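Local atomic coordinates of uncharacterized protein (Pyrococcus horikoshii, PDB entry 2CYJ), a protein that is of unknown function, a conserved archaeal member of the DUF498 (Mth938-like) family with a compact alpha/beta fold. Residues A[59-64]-A[109-114]. Residues are numbered along the deposited sequence; the frame is centred on the assembly and turned at random.
Sequences EDFDVL and RILAII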
ATOM      1  N   GLU A  59      -4.841  11.405  -5.568  1.00  5.49           N
ATOM      2  CA  GLU A  59      -6.055  11.842  -4.891  1.00  5.37           C
ATOM      3  C   GLU A  59      -5.644  12.303  -3.501  1.00  5.43           C
ATOM      4  O   GLU A  59      -4.668  11.801  -2.931  1.00  6.72           O
ATOM      5  CB  GLU A  59      -7.054  10.688  -4.747  1.00  5.24           C
ATOM      6  CG  GLU A  59      -7.518  10.102  -6.061  1.00  5.28           C
ATOM      7  CD  GLU A  59      -8.475   8.933  -5.870  1.00  6.47           C
ATOM      8  OE1 GLU A  59      -8.826   8.291  -6.882  1.00  7.99           O
ATOM      9  OE2 GLU A  59      -8.869   8.660  -4.715  1.00  8.27           O
ATOM     10  N   ASP A  60      -6.386  13.263  -2.960  1.00  6.90           N
ATOM     11  CA  ASP A  60      -6.121  13.777  -1.624  1.00  8.77           C
ATOM     12  C   ASP A  60      -6.417  12.646  -0.630  1.00  6.19           C
ATOM     13  O   ASP A  60      -7.338  11.849  -0.837  1.00  8.00           O
ATOM     14  CB  ASP A  60      -7.032  14.980  -1.357  1.00 15.05           C
ATOM     15  CG  ASP A  60      -6.613  15.782  -0.142  1.00 24.65           C
ATOM     16  OD1 ASP A  60      -5.400  15.972   0.059  1.00 24.39           O
ATOM     17  OD2 ASP A  60      -7.500  16.242   0.604  1.00 34.21           O
ATOM     18  N   PHE A  61      -5.634  12.566   0.438  1.00  5.87           N
ATOM     19  CA  PHE A  61      -5.850  11.527   1.435  1.00  6.48           C
ATOM     20  C   PHE A  61      -5.425  11.998   2.818  1.00  6.99           C
ATOM     21  O   PHE A  61      -4.646  12.947   2.953  1.00  7.06           O
ATOM     22  CB  PHE A  61      -5.101  10.234   1.043  1.00  7.19           C
ATOM     23  CG  PHE A  61      -3.603  10.389   0.942  1.00  6.88           C
ATOM     24  CD1 PHE A  61      -2.776  10.019   2.000  1.00  4.61           C
ATOM     25  CD2 PHE A  61      -3.023  10.918  -0.209  1.00  8.60           C
ATOM     26  CE1 PHE A  61      -1.387  10.170   1.914  1.00  6.68           C
ATOM     27  CE2 PHE A  61      -1.645  11.077  -0.309  1.00  9.54           C
ATOM     28  CZ  PHE A  61      -0.821  10.702   0.759  1.00  7.85           C
ATOM     29  N   ASP A  62      -5.963  11.328   3.831  1.00  6.58           N
ATOM     30  CA  ASP A  62      -5.683  11.624   5.233  1.00  5.08           C
ATOM     31  C   ASP A  62      -4.720  10.607   5.815  1.00  5.65           C
ATOM     32  O   ASP A  62      -3.898  10.916   6.680  1.00  5.60           O
ATOM     33  CB  ASP A  62      -6.976  11.547   6.055  1.00  9.37           C
ATOM     34  CG  ASP A  62      -8.052  12.485   5.551  1.00 10.15           C
ATOM     35  OD1 ASP A  62      -7.768  13.698   5.437  1.00 12.52           O
ATOM     36  OD2 ASP A  62      -9.180  12.010   5.277  1.00 10.36           O
ATOM     37  N   VAL A  63      -4.831   9.385   5.315  1.00  5.27           N
ATOM     38  CA  VAL A  63      -4.062   8.269   5.820  1.00  5.92           C
ATOM     39  C   VAL A  63      -3.342   7.499   4.735  1.00  4.22           C
ATOM     40  O   VAL A  63      -3.939   7.216   3.700  1.00  5.73           O
ATOM     41  CB  VAL A  63      -5.016   7.255   6.507  1.00  5.06           C
ATOM     42  CG1 VAL A  63      -4.237   6.045   7.021  1.00  6.36           C
ATOM     43  CG2 VAL A  63      -5.788   7.924   7.636  1.00 10.02           C
ATOM     44  N   LEU A  64      -2.065   7.197   4.960  1.00  5.08           N
ATOM     45  CA  LEU A  64      -1.307   6.333   4.053  1.00  2.59           C
ATOM     46  C   LEU A  64      -1.166   5.034   4.845  1.00  6.17           C
ATOM     47  O   LEU A  64      -0.582   5.014   5.938  1.00  7.50           O
ATOM     48  CB  LEU A  64       0.099   6.864   3.729  1.00  5.44           C
ATOM     49  CG  LEU A  64       0.958   5.810   2.993  1.00  4.37           C
ATOM     50  CD1 LEU A  64       0.391   5.514   1.601  1.00  8.05           C
ATOM     51  CD2 LEU A  64       2.394   6.288   2.892  1.00  7.21           C
ATOM     52  N   ARG A 109     -10.051   9.410   4.347  1.00  7.35           N
ATOM     53  CA  ARG A 109      -9.641   9.115   2.986  1.00  7.02           C
ATOM     54  C   ARG A 109      -8.322   8.368   3.101  1.00  5.88           C
ATOM     55  O   ARG A 109      -7.327   8.895   3.598  1.00  7.76           O
ATOM     56  CB  ARG A 109      -9.481  10.410   2.205  1.00  6.32           C
ATOM     57  CG  ARG A 109     -10.791  11.164   2.080  1.00  9.21           C
ATOM     58  CD  ARG A 109     -10.575  12.557   1.555  1.00 18.78           C
ATOM     59  NE  ARG A 109      -9.774  13.337   2.491  1.00 20.01           N
ATOM     60  CZ  ARG A 109      -9.393  14.593   2.285  1.00 24.48           C
ATOM     61  NH1 ARG A 109      -9.741  15.216   1.168  1.00 22.18           N
ATOM     62  NH2 ARG A 109      -8.669  15.222   3.201  1.00 25.53           N
ATOM     63  N   ILE A 110      -8.328   7.124   2.643  1.00  6.25           N
ATOM     64  CA  ILE A 110      -7.157   6.283   2.758  1.00  5.25           C
ATOM     65  C   ILE A 110      -6.506   5.856   1.454  1.00  5.04           C
ATOM     66  O   ILE A 110      -7.181   5.364   0.542  1.00  5.29           O
ATOM     67  CB  ILE A 110      -7.518   5.005   3.539  1.00  8.21           C
ATOM     68  CG1 ILE A 110      -8.267   5.372   4.825  1.00 10.15           C
ATOM     69  CG2 ILE A 110      -6.267   4.234   3.876  1.00  7.62           C
ATOM     70  CD1 ILE A 110      -8.960   4.194   5.481  1.00 13.94           C
ATOM     71  N   LEU A 111      -5.192   6.061   1.386  1.00  4.30           N
ATOM     72  CA  LEU A 111      -4.368   5.628   0.258  1.00  3.94           C
ATOM     73  C   LEU A 111      -3.636   4.392   0.802  1.00  3.45           C
ATOM     74  O   LEU A 111      -2.944   4.475   1.822  1.00  4.90           O
ATOM     75  CB  LEU A 111      -3.345   6.700  -0.124  1.00  3.23           C
ATOM     76  CG  LEU A 111      -2.293   6.260  -1.156  1.00  5.06           C
ATOM     77  CD1 LEU A 111      -2.945   5.865  -2.489  1.00  5.91           C
ATOM     78  CD2 LEU A 111      -1.308   7.412  -1.358  1.00  5.74           C
ATOM     79  N   ALA A 112      -3.787   3.244   0.148  1.00  3.75           N
ATOM     80  CA  ALA A 112      -3.134   2.032   0.636  1.00  2.75           C
ATOM     81  C   ALA A 112      -2.185   1.425  -0.381  1.00  4.75           C
ATOM     82  O   ALA A 112      -2.512   1.345  -1.557  1.00  6.01           O
ATOM     83  CB  ALA A 112      -4.192   0.983   1.025  1.00  4.50           C
ATOM     84  N   ILE A 113      -1.001   1.023   0.073  1.00  3.06           N
ATOM     85  CA  ILE A 113      -0.022   0.368  -0.796  1.00  2.40           C
ATOM     86  C   ILE A 113       0.117  -1.008  -0.170  1.00  3.14           C
ATOM     87  O   ILE A 113       0.492  -1.139   1.005  1.00  3.79           O
ATOM     88  CB  ILE A 113       1.326   1.100  -0.796  1.00  3.04           C
ATOM     89  CG1 ILE A 113       1.128   2.530  -1.316  1.00  4.65           C
ATOM     90  CG2 ILE A 113       2.324   0.345  -1.673  1.00  6.06           C
ATOM     91  CD1 ILE A 113       2.339   3.427  -1.124  1.00  7.05           C
ATOM     92  N   ILE A 114      -0.216  -2.026  -0.950  1.00  2.86           N
ATOM     93  CA  ILE A 114      -0.224  -3.395  -0.459  1.00  4.89           C
ATOM     94  C   ILE A 114       0.812  -4.311  -1.093  1.00  3.26           C
ATOM     95  O   ILE A 114       0.762  -4.588  -2.298  1.00  5.48           O
ATOM     96  CB  ILE A 114      -1.624  -4.015  -0.702  1.00  5.48           C
ATOM     97  CG1 ILE A 114      -2.720  -3.088  -0.144  1.00  5.15           C
ATOM     98  CG2 ILE A 114      -1.689  -5.421  -0.114  1.00  6.24           C
ATOM     99  CD1 ILE A 114      -2.700  -2.883   1.378  1.00  6.32           C
TER
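Arg109 meets Asp62 because its chain, with CG beside the backbone N, folds back at chi3 (-63°), while the carboxylate of Asp62 also swings beside its own N (chi1 -58°). The guanidinium therefore takes Asp62 side-on: Arg109 NH2 reaches Asp62 OD1 on its syn side at 2.9 Å, and NE comes to OD2 from above the carboxylate plane. Both oxygens lie close to the guanidinium plane, yet the two planar groups are turned 44° apart. Asp62 OD2 also accepts Arg109 N at 2.9 Å on its anti side, so three nearly straight bonds fix this carboxylate. Asp60 OD2 forms a second salt bridge, 2.5 Å from Arg109 NH1, a separation so short that its exact length is doubtful, with its carboxylate almost perpendicular to the guanidinium; this completes a charged network just before the two strands begin. Arg109 O accepts both Asp62 N (2.8 Å) and Val63 N, and beyond this fork Leu111 N to Val63 O (2.9 Å) accompanies the parallel pairing of Val63 with Ile110 and Leu64 with Leu111. Leu111 CD2 sits over the Phe61 ring, 3.9 Å from its centroid and near the normal, a CH-pi contact, and also touches Leu64 CD1. Strands 63-68 and 110-115 are thus adjacent within the mixed sheet, flanked by strands 88-92 and 22-24 respectively; Ile110 packs on helix 94-104 through Leu101 and Leu104, whereas Leu111 meets Val23 and Tyr25.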